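Local coordinates for protein botulinum neurotoxin type C1 (Clostridium botulinum, PDB 3R4S) that probably attaches botulinum neurotoxin C1 to nerve cells through its ganglioside-binding heavy chain, where sialic acid is bound at two separate sites, at residues 339-344 with 354-359; 239-244 with 253-258; 370-375 with 379-384. All coordinates share one frame; numbering follows the deposited sequence.

Contact 1 of 3, residues 339-344 with 354-359; sequences YAIGLR and IIFQIQ
R344, whose carbon chain packs against I354, carries its charge to a residue next door to that isoleucine: R344 NH1 hydrogen-bonds OD1 of N353. The apolar part of the contact lies nearer the start of the arginine side chain, where R344 CD meets the CG2 branch of I354 at 4.0 Å and the two side chains cross at about a right angle. R344 starts with CG between its backbone N and carbonyl carbon; this chi1 of 63° and an extended chi2 bring CD to I354, and the bend at chi3 (-65°) then turns the guanidinium, whose NH1 bonds N353. I354 also touches Y309 and N320, both of the pocket that holds N-acetyl-alpha-neuraminic acid, and its own side chain comes within about 4 Å of the sugar.

Further along the segments, I341 sends the CD1 end of an extended side chain to CZ of the F356 ring, 4.4 Å away, approaching obliquely. I341 and F356 both touch C385 of strand 381-392, and F356 takes part in a cation-pi interaction with K373. Strands 338-345 and 356-362 are not sheet partners: the closest pair of CA atoms, R344 with I354, is 8.9 Å apart, and each strand bonds to other neighbours. The two segments therefore meet through side chains alone, consistent with packing across the interior of a beta-trefoil. Dispersion forces account for the direct contact, while the arginine's bond to N353 probably limits how far the loop bearing I354 can shift beside the sialic acid.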
ATOM      1  N   TYR A 339      17.553 -17.628  17.432  1.00 27.13           N
ATOM      2  CA  TYR A 339      18.889 -17.214  16.989  1.00 24.54           C
ATOM      3  C   TYR A 339      18.875 -15.778  16.503  1.00 27.15           C
ATOM      4  O   TYR A 339      17.933 -15.348  15.837  1.00 23.34           O
ATOM      5  CB  TYR A 339      19.396 -18.105  15.862  1.00 26.43           C
ATOM      6  CG  TYR A 339      19.393 -19.562  16.214  1.00 30.61           C
ATOM      7  CD1 TYR A 339      20.540 -20.182  16.689  1.00 36.58           C
ATOM      8  CD2 TYR A 339      18.237 -20.323  16.084  1.00 32.89           C
ATOM      9  CE1 TYR A 339      20.543 -21.523  17.013  1.00 40.74           C
ATOM     10  CE2 TYR A 339      18.227 -21.664  16.407  1.00 36.11           C
ATOM     11  CZ  TYR A 339      19.384 -22.259  16.871  1.00 42.61           C
ATOM     12  OH  TYR A 339      19.384 -23.593  17.200  1.00 48.36           O
ATOM     13  N   ALA A 340      19.921 -15.034  16.838  1.00 24.46           N
ATOM     14  CA  ALA A 340      20.036 -13.662  16.384  1.00 23.58           C
ATOM     15  C   ALA A 340      20.346 -13.624  14.892  1.00 22.88           C
ATOM     16  O   ALA A 340      21.038 -14.502  14.375  1.00 21.48           O
ATOM     17  CB  ALA A 340      21.127 -12.919  17.185  1.00 25.12           C
ATOM     18  N   ILE A 341      19.820 -12.611  14.204  1.00 20.70           N
ATOM     19  CA  ILE A 341      20.285 -12.284  12.863  1.00 21.70           C
ATOM     20  C   ILE A 341      21.326 -11.180  12.983  1.00 22.40           C
ATOM     21  O   ILE A 341      21.081 -10.139  13.591  1.00 20.12           O
ATOM     22  CB  ILE A 341      19.136 -11.829  11.939  1.00 20.43           C
ATOM     23  CG1 ILE A 341      18.141 -12.982  11.724  1.00 18.72           C
ATOM     24  CG2 ILE A 341      19.700 -11.330  10.613  1.00 18.10           C
ATOM     25  CD1 ILE A 341      16.863 -12.599  10.970  1.00 22.05           C
ATOM     26  N   GLY A 342      22.507 -11.423  12.438  1.00 23.98           N
ATOM     27  CA  GLY A 342      23.562 -10.434  12.511  1.00 21.88           C
ATOM     28  C   GLY A 342      24.167 -10.214  11.149  1.00 27.77           C
ATOM     29  O   GLY A 342      23.540 -10.525  10.125  1.00 25.20           O
ATOM     30  N   LEU A 343      25.373  -9.659  11.121  1.00 26.76           N
ATOM     31  CA  LEU A 343      26.032  -9.334   9.862  1.00 28.44           C
ATOM     32  C   LEU A 343      27.395 -10.005   9.738  1.00 31.40           C
ATOM     33  O   LEU A 343      28.190 -10.002  10.677  1.00 29.85           O
ATOM     34  CB  LEU A 343      26.180  -7.818   9.712  1.00 27.21           C
ATOM     35  CG  LEU A 343      24.893  -6.997   9.821  1.00 30.17           C
ATOM     36  CD1 LEU A 343      25.204  -5.560  10.212  1.00 21.61           C
ATOM     37  CD2 LEU A 343      24.113  -7.044   8.515  1.00 24.09           C
ATOM     38  N   ARG A 344      27.653 -10.576   8.567  1.00 27.94           N
ATOM     39  CA  ARG A 344      28.929 -11.219   8.286  1.00 29.93           C
ATOM     40  C   ARG A 344      29.470 -10.754   6.942  1.00 32.81           C
ATOM     41  O   ARG A 344      28.714 -10.416   6.027  1.00 28.31           O
ATOM     42  CB  ARG A 344      28.782 -12.735   8.274  1.00 31.30           C
ATOM     43  CG  ARG A 344      27.858 -13.233   7.175  1.00 30.95           C
ATOM     44  CD  ARG A 344      27.903 -14.744   7.045  1.00 36.64           C
ATOM     45  NE  ARG A 344      29.217 -15.209   6.610  1.00 40.85           N
ATOM     46  CZ  ARG A 344      29.512 -16.483   6.371  1.00 43.13           C
ATOM     47  NH1 ARG A 344      28.585 -17.423   6.523  1.00 41.38           N
ATOM     48  NH2 ARG A 344      30.733 -16.820   5.974  1.00 39.76           N
ATOM     49  N   ILE A 354      22.950 -17.485   5.275  1.00 22.59           N
ATOM     50  CA  ILE A 354      22.389 -16.207   4.817  1.00 23.25           C
ATOM     51  C   ILE A 354      21.117 -16.381   3.990  1.00 24.20           C
ATOM     52  O   ILE A 354      20.500 -15.392   3.577  1.00 22.59           O
ATOM     53  CB  ILE A 354      23.373 -15.385   3.971  1.00 23.83           C
ATOM     54  CG1 ILE A 354      23.491 -15.989   2.567  1.00 23.68           C
ATOM     55  CG2 ILE A 354      24.730 -15.235   4.690  1.00 22.82           C
ATOM     56  CD1 ILE A 354      24.253 -15.116   1.602  1.00 26.72           C
ATOM     57  N   ILE A 355      20.714 -17.628   3.764  1.00 23.33           N
ATOM     58  CA  ILE A 355      19.628 -17.915   2.824  1.00 22.92           C
ATOM     59  C   ILE A 355      18.226 -17.853   3.445  1.00 23.83           C
ATOM     60  O   ILE A 355      17.964 -18.472   4.481  1.00 24.40           O
ATOM     61  CB  ILE A 355      19.844 -19.276   2.113  1.00 25.27           C
ATOM     62  CG1 ILE A 355      21.212 -19.301   1.418  1.00 24.54           C
ATOM     63  CG2 ILE A 355      18.727 -19.550   1.103  1.00 20.96           C
ATOM     64  CD1 ILE A 355      21.518 -20.623   0.737  1.00 23.13           C
ATOM     65  N   PHE A 356      17.342 -17.083   2.812  1.00 22.23           N
ATOM     66  CA  PHE A 356      15.952 -16.955   3.262  1.00 21.79           C
ATOM     67  C   PHE A 356      14.951 -17.180   2.122  1.00 24.57           C
ATOM     68  O   PHE A 356      15.314 -17.134   0.930  1.00 22.28           O
ATOM     69  CB  PHE A 356      15.716 -15.585   3.907  1.00 21.09           C
ATOM     70  CG  PHE A 356      16.513 -15.370   5.167  1.00 23.82           C
ATOM     71  CD1 PHE A 356      16.009 -15.775   6.393  1.00 18.57           C
ATOM     72  CD2 PHE A 356      17.779 -14.792   5.117  1.00 19.04           C
ATOM     73  CE1 PHE A 356      16.739 -15.596   7.560  1.00 20.88           C
ATOM     74  CE2 PHE A 356      18.516 -14.609   6.275  1.00 22.86           C
ATOM     75  CZ  PHE A 356      18.000 -15.012   7.501  1.00 20.00           C
ATOM     76  N   GLN A 357      13.697 -17.445   2.495  1.00 20.40           N
ATOM     77  CA  GLN A 357      12.601 -17.530   1.520  1.00 21.52           C
ATOM     78  C   GLN A 357      11.507 -16.555   1.929  1.00 21.24           C
ATOM     79  O   GLN A 357      11.145 -16.487   3.105  1.00 23.66           O
ATOM     80  CB  GLN A 357      12.027 -18.946   1.455  1.00 22.13           C
ATOM     81  CG  GLN A 357      10.898 -19.102   0.415  1.00 25.53           C
ATOM     82  CD  GLN A 357      10.403 -20.543   0.268  1.00 26.73           C
ATOM     83  OE1 GLN A 357       9.861 -21.120   1.207  1.00 26.76           O
ATOM     84  NE2 GLN A 357      10.563 -21.113  -0.928  1.00 26.29           N
ATOM     85  N   ILE A 358      10.991 -15.797   0.963  1.00 19.13           N
ATOM     86  CA  ILE A 358      10.004 -14.753   1.247  1.00 20.34           C
ATOM     87  C   ILE A 358       8.580 -15.145   0.834  1.00 22.83           C
ATOM     88  O   ILE A 358       8.390 -15.921  -0.095  1.00 20.51           O
ATOM     89  CB  ILE A 358      10.399 -13.397   0.613  1.00 19.01           C
ATOM     90  CG1 ILE A 358       9.637 -12.259   1.289  1.00 16.75           C
ATOM     91  CG2 ILE A 358      10.178 -13.420  -0.916  1.00 18.05           C
ATOM     92  CD1 ILE A 358      10.282 -10.890   1.093  1.00 19.60           C
ATOM     93  N   GLN A 359       7.593 -14.621   1.563  1.00 22.25           N
ATOM     94  CA  GLN A 359       6.183 -14.769   1.210  1.00 20.77           C
ATOM     95  C   GLN A 359       5.501 -13.436   1.485  1.00 23.00           C
ATOM     96  O   GLN A 359       5.831 -12.765   2.466  1.00 19.68           O
ATOM     97  CB  GLN A 359       5.506 -15.865   2.052  1.00 18.72           C
ATOM     98  CG  GLN A 359       6.111 -17.271   1.879  1.00 21.58           C
ATOM     99  CD  GLN A 359       5.793 -17.872   0.519  1.00 25.35           C
ATOM    100  OE1 GLN A 359       5.025 -17.301  -0.242  1.00 23.78           O
ATOM    101  NE2 GLN A 359       6.382 -19.026   0.210  1.00 22.77           N
TER

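Contact 2 of 3, residues 239-244 with 253-258; sequences KDYWGN and YMVNID
Y241 meets V255 and I257 with one side of its ring. Its CE1 stands 4.2 Å from I257 CD1, which lies at the ring edge and near the ring plane, whereas V255 CG2 comes obliquely to Y241 CD1 at 4.5 Å. The tyrosine reaches them because its CG is anti to the backbone N (chi1 -164°), carrying the ring out of its turn. I257 answers with a folded side chain: chi2 of -49° swings CD1 round to the tyrosine, although the CB itself does not point there. From elsewhere in the fold, F282 adds an edge-to-face ring contact to Y241.

The turn that presents Y241 is a type I beta turn from D240 to G243, and D240 OD1 organises it. W242 N (2.9 Å) and N244 N (3.1 Å) both donate to D240 OD1, arriving from opposite faces of the carboxylate plane; the first of these bonds makes an Asx turn. Next to it, the W242 ring receives Y241 CD2 over one face, 3.5 Å above its plane and offset toward the rim. On the other segment N256 OD1 accepts from D258 N at 3.0 Å, a second Asx turn, with I257 at its middle. An apolar meeting of three side chains is thus framed by two aspartate- or asparagine-ordered turns, whose internal hydrogen bonds probably fix the backbone from which Y241 and I257 project.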
ATOM      1  N   LYS A 239       5.007  -6.747  -2.174  1.00 19.07           N
ATOM      2  CA  LYS A 239       4.904  -5.291  -2.313  1.00 19.10           C
ATOM      3  C   LYS A 239       5.805  -4.564  -1.307  1.00 20.90           C
ATOM      4  O   LYS A 239       6.006  -5.041  -0.186  1.00 17.01           O
ATOM      5  CB  LYS A 239       3.446  -4.835  -2.133  1.00 20.54           C
ATOM      6  CG  LYS A 239       2.430  -5.524  -3.107  1.00 15.85           C
ATOM      7  CD  LYS A 239       2.834  -5.319  -4.565  1.00 21.75           C
ATOM      8  CE  LYS A 239       1.750  -5.813  -5.564  1.00 19.97           C
ATOM      9  NZ  LYS A 239       1.331  -7.226  -5.308  1.00 18.80           N
ATOM     10  N   ASP A 240       6.363  -3.424  -1.713  1.00 18.28           N
ATOM     11  CA  ASP A 240       7.034  -2.559  -0.762  1.00 19.54           C
ATOM     12  C   ASP A 240       5.977  -1.882   0.102  1.00 21.12           C
ATOM     13  O   ASP A 240       4.789  -2.122  -0.058  1.00 17.95           O
ATOM     14  CB  ASP A 240       7.991  -1.546  -1.434  1.00 18.65           C
ATOM     15  CG  ASP A 240       7.268  -0.461  -2.242  1.00 23.93           C
ATOM     16  OD1 ASP A 240       6.085  -0.156  -1.969  1.00 21.00           O
ATOM     17  OD2 ASP A 240       7.916   0.110  -3.156  1.00 22.43           O
ATOM     18  N   TYR A 241       6.424  -1.042   1.018  1.00 19.74           N
ATOM     19  CA  TYR A 241       5.566  -0.498   2.052  1.00 20.42           C
ATOM     20  C   TYR A 241       4.462   0.385   1.480  1.00 20.94           C
ATOM     21  O   TYR A 241       3.424   0.575   2.117  1.00 20.27           O
ATOM     22  CB  TYR A 241       6.421   0.313   3.032  1.00 21.32           C
ATOM     23  CG  TYR A 241       5.740   0.620   4.337  1.00 21.21           C
ATOM     24  CD1 TYR A 241       5.612  -0.357   5.324  1.00 19.24           C
ATOM     25  CD2 TYR A 241       5.235   1.887   4.594  1.00 21.29           C
ATOM     26  CE1 TYR A 241       5.000  -0.079   6.523  1.00 20.49           C
ATOM     27  CE2 TYR A 241       4.629   2.178   5.801  1.00 22.64           C
ATOM     28  CZ  TYR A 241       4.513   1.192   6.758  1.00 23.27           C
ATOM     29  OH  TYR A 241       3.895   1.480   7.952  1.00 30.07           O
ATOM     30  N   TRP A 242       4.687   0.943   0.293  1.00 23.30           N
ATOM     31  CA  TRP A 242       3.677   1.814  -0.323  1.00 22.64           C
ATOM     32  C   TRP A 242       2.794   1.063  -1.319  1.00 22.71           C
ATOM     33  O   TRP A 242       1.904   1.651  -1.951  1.00 22.17           O
ATOM     34  CB  TRP A 242       4.316   3.043  -0.980  1.00 18.40           C
ATOM     35  CG  TRP A 242       5.206   3.838  -0.033  1.00 23.88           C
ATOM     36  CD1 TRP A 242       6.487   4.257  -0.266  1.00 20.99           C
ATOM     37  CD2 TRP A 242       4.871   4.296   1.289  1.00 21.70           C
ATOM     38  NE1 TRP A 242       6.962   4.953   0.822  1.00 22.67           N
ATOM     39  CE2 TRP A 242       5.993   4.988   1.790  1.00 21.96           C
ATOM     40  CE3 TRP A 242       3.729   4.191   2.093  1.00 23.37           C
ATOM     41  CZ2 TRP A 242       6.011   5.568   3.058  1.00 21.10           C
ATOM     42  CZ3 TRP A 242       3.748   4.770   3.357  1.00 20.72           C
ATOM     43  CH2 TRP A 242       4.884   5.449   3.824  1.00 21.18           C
ATOM     44  N   GLY A 243       3.027  -0.242  -1.447  1.00 20.76           N
ATOM     45  CA  GLY A 243       2.195  -1.069  -2.306  1.00 18.12           C
ATOM     46  C   GLY A 243       2.705  -1.225  -3.731  1.00 23.67           C
ATOM     47  O   GLY A 243       2.033  -1.830  -4.571  1.00 21.62           O
ATOM     48  N   ASN A 244       3.875  -0.667  -4.020  1.00 20.87           N
ATOM     49  CA  ASN A 244       4.508  -0.895  -5.315  1.00 22.48           C
ATOM     50  C   ASN A 244       5.285  -2.215  -5.295  1.00 22.34           C
ATOM     51  O   ASN A 244       5.637  -2.709  -4.222  1.00 21.28           O
ATOM     52  CB  ASN A 244       5.401   0.295  -5.694  1.00 22.77           C
ATOM     53  CG  ASN A 244       4.585   1.526  -6.095  1.00 25.86           C
ATOM     54  OD1 ASN A 244       3.615   1.420  -6.849  1.00 22.73           O
ATOM     55  ND2 ASN A 244       4.970   2.689  -5.587  1.00 26.33           N
ATOM     56  N   TYR A 253      14.561   0.619   3.464  1.00 20.44           N
ATOM     57  CA  TYR A 253      14.518   0.575   4.912  1.00 23.42           C
ATOM     58  C   TYR A 253      13.612  -0.587   5.329  1.00 24.88           C
ATOM     59  O   TYR A 253      12.414  -0.621   5.008  1.00 23.18           O
ATOM     60  CB  TYR A 253      13.982   1.874   5.488  1.00 25.10           C
ATOM     61  CG  TYR A 253      14.896   3.063   5.316  1.00 28.79           C
ATOM     62  CD1 TYR A 253      16.139   3.095   5.933  1.00 28.73           C
ATOM     63  CD2 TYR A 253      14.493   4.177   4.583  1.00 28.39           C
ATOM     64  CE1 TYR A 253      16.975   4.186   5.807  1.00 29.95           C
ATOM     65  CE2 TYR A 253      15.320   5.282   4.450  1.00 31.92           C
ATOM     66  CZ  TYR A 253      16.560   5.278   5.072  1.00 32.44           C
ATOM     67  OH  TYR A 253      17.392   6.363   4.951  1.00 34.49           O
ATOM     68  N   MET A 254      14.198  -1.542   6.037  1.00 22.20           N
ATOM     69  CA  MET A 254      13.484  -2.726   6.471  1.00 22.03           C
ATOM     70  C   MET A 254      12.902  -2.445   7.842  1.00 25.64           C
ATOM     71  O   MET A 254      13.624  -2.020   8.746  1.00 23.69           O
ATOM     72  CB  MET A 254      14.449  -3.908   6.520  1.00 21.27           C
ATOM     73  CG  MET A 254      13.813  -5.250   6.847  1.00 19.06           C
ATOM     74  SD  MET A 254      14.993  -6.599   6.625  1.00 25.06           S
ATOM     75  CE  MET A 254      14.070  -7.970   7.347  1.00 21.62           C
ATOM     76  N   VAL A 255      11.602  -2.672   8.000  1.00 20.02           N
ATOM     77  CA  VAL A 255      10.937  -2.385   9.266  1.00 19.40           C
ATOM     78  C   VAL A 255      10.100  -3.563   9.737  1.00 24.26           C
ATOM     79  O   VAL A 255       9.595  -4.362   8.938  1.00 22.67           O
ATOM     80  CB  VAL A 255      10.022  -1.151   9.165  1.00 21.45           C
ATOM     81  CG1 VAL A 255      10.844   0.106   8.917  1.00 24.65           C
ATOM     82  CG2 VAL A 255       8.989  -1.342   8.057  1.00 19.35           C
ATOM     83  N   ASN A 256       9.964  -3.679  11.048  1.00 21.22           N
ATOM     84  CA  ASN A 256       9.071  -4.662  11.616  1.00 22.17           C
ATOM     85  C   ASN A 256       7.753  -3.973  11.902  1.00 23.71           C
ATOM     86  O   ASN A 256       7.737  -2.894  12.501  1.00 21.83           O
ATOM     87  CB  ASN A 256       9.656  -5.235  12.903  1.00 22.44           C
ATOM     88  CG  ASN A 256       8.891  -6.428  13.395  1.00 19.65           C
ATOM     89  OD1 ASN A 256       7.901  -6.291  14.106  1.00 22.34           O
ATOM     90  ND2 ASN A 256       9.332  -7.616  13.003  1.00 20.35           N
ATOM     91  N   ILE A 257       6.655  -4.581  11.457  1.00 22.61           N
ATOM     92  CA  ILE A 257       5.327  -3.984  11.602  1.00 20.75           C
ATOM     93  C   ILE A 257       4.986  -3.668  13.069  1.00 20.37           C
ATOM     94  O   ILE A 257       4.292  -2.691  13.361  1.00 22.59           O
ATOM     95  CB  ILE A 257       4.230  -4.867  10.954  1.00 22.35           C
ATOM     96  CG1 ILE A 257       4.476  -4.995   9.446  1.00 21.60           C
ATOM     97  CG2 ILE A 257       2.828  -4.294  11.219  1.00 25.94           C
ATOM     98  CD1 ILE A 257       4.723  -3.667   8.739  1.00 19.84           C
ATOM     99  N   ASP A 258       5.484  -4.485  13.988  1.00 21.99           N
ATOM    100  CA  ASP A 258       5.288  -4.234  15.421  1.00 24.24           C
ATOM    101  C   ASP A 258       6.152  -3.093  15.963  1.00 27.68           C
ATOM    102  O   ASP A 258       5.956  -2.658  17.093  1.00 26.94           O
ATOM    103  CB  ASP A 258       5.572  -5.503  16.232  1.00 26.56           C
ATOM    104  CG  ASP A 258       4.356  -6.403  16.353  1.00 27.87           C
ATOM    105  OD1 ASP A 258       3.274  -5.989  15.890  1.00 33.15           O
ATOM    106  OD2 ASP A 258       4.480  -7.512  16.915  1.00 28.94           O
TER

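Contact 3 of 3, residues 370-375 with 379-384; sequences QIFKSN and ENISGI
N375 and N380 grip each other at the turn end of the hairpin. N380 N donates to N375 OD1 at 2.8 Å and a fairly straight 157°, though from above the carbonyl plane, while N375 N returns a longer bond to N380 O (3.2 Å). The crowded first torsion of N375 (chi1 68°) puts its amide across the N380 side chain. The backbone of K373 is satisfied in both directions, each bond 2.9 Å long: K373 N donates to G383 O, bent and from above that carbonyl's plane, and K373 O accepts a straighter bond from S382 N. The one-residue shift in register between F372-I384 and S374-I381 is consistent with a beta bulge at S382-G383.

Side-chain donors look elsewhere. K373 NZ bonds D352 O and I355 O, with a weak third bond to S374 O; Q370 NE2 serves T422 OG1 and L417 O. S374 OG donates to N375 O at 2.8 Å, in the carbonyl plane on a lone pair. Beyond these polar pairs, F372 and I384 lie side by side: I384 CD1 touches F372 CE1 at 3.7 Å, and I384 CG1 makes an off-centre CH-pi contact. I381 CG2 packs on F372 CB at 3.6 Å. Strands 370-374 and 381-384 run antiparallel at 140°, forming a twisted beta hairpin in the trefoil domain.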
ATOM      1  N   GLN A 370       6.505 -12.169   5.196  1.00 19.88           N
ATOM      2  CA  GLN A 370       7.074 -13.064   6.178  1.00 19.74           C
ATOM      3  C   GLN A 370       8.316 -13.652   5.541  1.00 20.94           C
ATOM      4  O   GLN A 370       8.356 -13.883   4.323  1.00 16.92           O
ATOM      5  CB  GLN A 370       6.089 -14.153   6.587  1.00 18.66           C
ATOM      6  CG  GLN A 370       4.944 -13.635   7.452  1.00 20.22           C
ATOM      7  CD  GLN A 370       4.061 -14.753   7.964  1.00 22.93           C
ATOM      8  OE1 GLN A 370       3.592 -15.569   7.190  1.00 25.03           O
ATOM      9  NE2 GLN A 370       3.849 -14.805   9.281  1.00 18.88           N
ATOM     10  N   ILE A 371       9.344 -13.852   6.358  1.00 18.98           N
ATOM     11  CA  ILE A 371      10.641 -14.259   5.842  1.00 19.78           C
ATOM     12  C   ILE A 371      11.114 -15.472   6.615  1.00 19.54           C
ATOM     13  O   ILE A 371      11.226 -15.448   7.843  1.00 18.38           O
ATOM     14  CB  ILE A 371      11.649 -13.109   5.930  1.00 21.55           C
ATOM     15  CG1 ILE A 371      11.077 -11.866   5.240  1.00 18.00           C
ATOM     16  CG2 ILE A 371      12.994 -13.515   5.305  1.00 17.26           C
ATOM     17  CD1 ILE A 371      11.852 -10.580   5.536  1.00 20.15           C
ATOM     18  N   PHE A 372      11.349 -16.547   5.881  1.00 17.76           N
ATOM     19  CA  PHE A 372      11.608 -17.832   6.477  1.00 18.90           C
ATOM     20  C   PHE A 372      13.048 -18.233   6.208  1.00 22.63           C
ATOM     21  O   PHE A 372      13.555 -18.027   5.102  1.00 18.65           O
ATOM     22  CB  PHE A 372      10.674 -18.878   5.868  1.00 19.07           C
ATOM     23  CG  PHE A 372       9.215 -18.625   6.147  1.00 21.23           C
ATOM     24  CD1 PHE A 372       8.591 -19.216   7.242  1.00 21.15           C
ATOM     25  CD2 PHE A 372       8.478 -17.778   5.333  1.00 19.13           C
ATOM     26  CE1 PHE A 372       7.251 -18.979   7.508  1.00 25.10           C
ATOM     27  CE2 PHE A 372       7.130 -17.537   5.585  1.00 22.19           C
ATOM     28  CZ  PHE A 372       6.514 -18.139   6.670  1.00 21.24           C
ATOM     29  N   LYS A 373      13.696 -18.808   7.218  1.00 20.03           N
ATOM     30  CA  LYS A 373      15.038 -19.366   7.054  1.00 20.17           C
ATOM     31  C   LYS A 373      14.971 -20.598   6.166  1.00 21.96           C
ATOM     32  O   LYS A 373      14.159 -21.496   6.394  1.00 21.36           O
ATOM     33  CB  LYS A 373      15.652 -19.728   8.402  1.00 19.86           C
ATOM     34  CG  LYS A 373      17.112 -20.184   8.278  1.00 22.44           C
ATOM     35  CD  LYS A 373      18.036 -19.005   7.919  1.00 20.43           C
ATOM     36  CE  LYS A 373      19.447 -19.485   7.550  1.00 22.90           C
ATOM     37  NZ  LYS A 373      19.471 -20.131   6.198  1.00 25.16           N
ATOM     38  N   SER A 374      15.823 -20.635   5.146  1.00 20.57           N
ATOM     39  CA  SER A 374      15.706 -21.630   4.095  1.00 21.78           C
ATOM     40  C   SER A 374      17.065 -22.191   3.715  1.00 24.22           C
ATOM     41  O   SER A 374      18.079 -21.545   3.941  1.00 22.86           O
ATOM     42  CB  SER A 374      15.081 -20.970   2.863  1.00 22.02           C
ATOM     43  OG  SER A 374      14.980 -21.863   1.767  1.00 22.70           O
ATOM     44  N   ASN A 375      17.083 -23.385   3.123  1.00 22.96           N
ATOM     45  CA  ASN A 375      18.291 -23.869   2.459  1.00 28.68           C
ATOM     46  C   ASN A 375      18.290 -23.425   0.984  1.00 29.65           C
ATOM     47  O   ASN A 375      17.357 -22.746   0.536  1.00 25.29           O
ATOM     48  CB  ASN A 375      18.461 -25.394   2.608  1.00 26.97           C
ATOM     49  CG  ASN A 375      17.402 -26.185   1.849  1.00 30.68           C
ATOM     50  OD1 ASN A 375      16.295 -25.699   1.605  1.00 29.39           O
ATOM     51  ND2 ASN A 375      17.741 -27.411   1.470  1.00 31.65           N
ATOM     52  N   GLU A 379      13.835 -26.578  -0.037  1.00 32.25           N
ATOM     53  CA  GLU A 379      13.259 -27.855   0.397  1.00 34.75           C
ATOM     54  C   GLU A 379      13.247 -27.989   1.913  1.00 31.65           C
ATOM     55  O   GLU A 379      12.516 -28.811   2.469  1.00 29.93           O
ATOM     56  CB  GLU A 379      14.046 -29.029  -0.192  1.00 36.04           C
ATOM     57  CG  GLU A 379      13.971 -29.131  -1.699  1.00 46.00           C
ATOM     58  CD  GLU A 379      13.056 -30.245  -2.166  1.00 55.37           C
ATOM     59  OE1 GLU A 379      13.363 -31.429  -1.884  1.00 56.59           O
ATOM     60  OE2 GLU A 379      12.033 -29.933  -2.817  1.00 58.47           O
ATOM     61  N   ASN A 380      14.083 -27.202   2.580  1.00 26.69           N
ATOM     62  CA  ASN A 380      14.141 -27.240   4.032  1.00 27.26           C
ATOM     63  C   ASN A 380      13.925 -25.856   4.629  1.00 27.26           C
ATOM     64  O   ASN A 380      14.873 -25.083   4.761  1.00 25.17           O
ATOM     65  CB  ASN A 380      15.473 -27.831   4.499  1.00 25.86           C
ATOM     66  CG  ASN A 380      15.598 -27.858   6.013  1.00 29.86           C
ATOM     67  OD1 ASN A 380      14.638 -27.587   6.730  1.00 29.82           O
ATOM     68  ND2 ASN A 380      16.789 -28.179   6.506  1.00 38.88           N
ATOM     69  N   ILE A 381      12.673 -25.536   4.958  1.00 22.31           N
ATOM     70  CA  ILE A 381      12.359 -24.290   5.648  1.00 23.77           C
ATOM     71  C   ILE A 381      12.417 -24.570   7.138  1.00 24.58           C
ATOM     72  O   ILE A 381      11.650 -25.383   7.647  1.00 23.98           O
ATOM     73  CB  ILE A 381      10.955 -23.762   5.266  1.00 26.12           C
ATOM     74  CG1 ILE A 381      10.852 -23.592   3.746  1.00 26.11           C
ATOM     75  CG2 ILE A 381      10.644 -22.452   5.999  1.00 19.06           C
ATOM     76  CD1 ILE A 381      11.879 -22.611   3.179  1.00 23.27           C
ATOM     77  N   SER A 382      13.329 -23.907   7.843  1.00 23.69           N
ATOM     78  CA  SER A 382      13.631 -24.297   9.218  1.00 22.93           C
ATOM     79  C   SER A 382      13.191 -23.296  10.277  1.00 23.19           C
ATOM     80  O   SER A 382      13.308 -23.569  11.475  1.00 23.95           O
ATOM     81  CB  SER A 382      15.133 -24.547   9.370  1.00 24.57           C
ATOM     82  OG  SER A 382      15.872 -23.398   8.984  1.00 23.79           O
ATOM     83  N   GLY A 383      12.704 -22.135   9.854  1.00 20.04           N
ATOM     84  CA  GLY A 383      12.352 -21.108  10.814  1.00 19.98           C
ATOM     85  C   GLY A 383      11.735 -19.864  10.215  1.00 20.89           C
ATOM     86  O   GLY A 383      11.654 -19.712   8.992  1.00 20.58           O
ATOM     87  N   ILE A 384      11.302 -18.961  11.089  1.00 18.68           N
ATOM     88  CA  ILE A 384      10.662 -17.721  10.656  1.00 18.16           C
ATOM     89  C   ILE A 384      11.362 -16.538  11.315  1.00 19.94           C
ATOM     90  O   ILE A 384      11.779 -16.625  12.470  1.00 18.86           O
ATOM     91  CB  ILE A 384       9.145 -17.712  11.019  1.00 18.79           C
ATOM     92  CG1 ILE A 384       8.393 -16.620  10.252  1.00 20.29           C
ATOM     93  CG2 ILE A 384       8.935 -17.583  12.540  1.00 17.84           C
ATOM     94  CD1 ILE A 384       6.884 -16.685  10.433  1.00 21.31           C
TER

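All three contacts reach the same curled sheet of the C-terminal trefoil, contact 2 with one strand and a turn, yet they differ in kind. Contacts 1 and 2 are buried and join segments by sparse side-chain packing; contact 3 is a true strand pairing whose turn end is exposed at E379 and N380. Contacts 1 and 3 are centred about 9 Å apart and are joined through neighbouring antiparallel strands, 356-362 and 367-374: Q357 N lies 2.7 Å from F372 O, a probable hydrogen bond. Contact 2 sits nearer the chain's centre, its centre about 17 Å from that of contact 1, and meets contact 3 through M254 CE and I371 CD1 (3.9 Å). Contact 1 alone borders bound sialic acid directly.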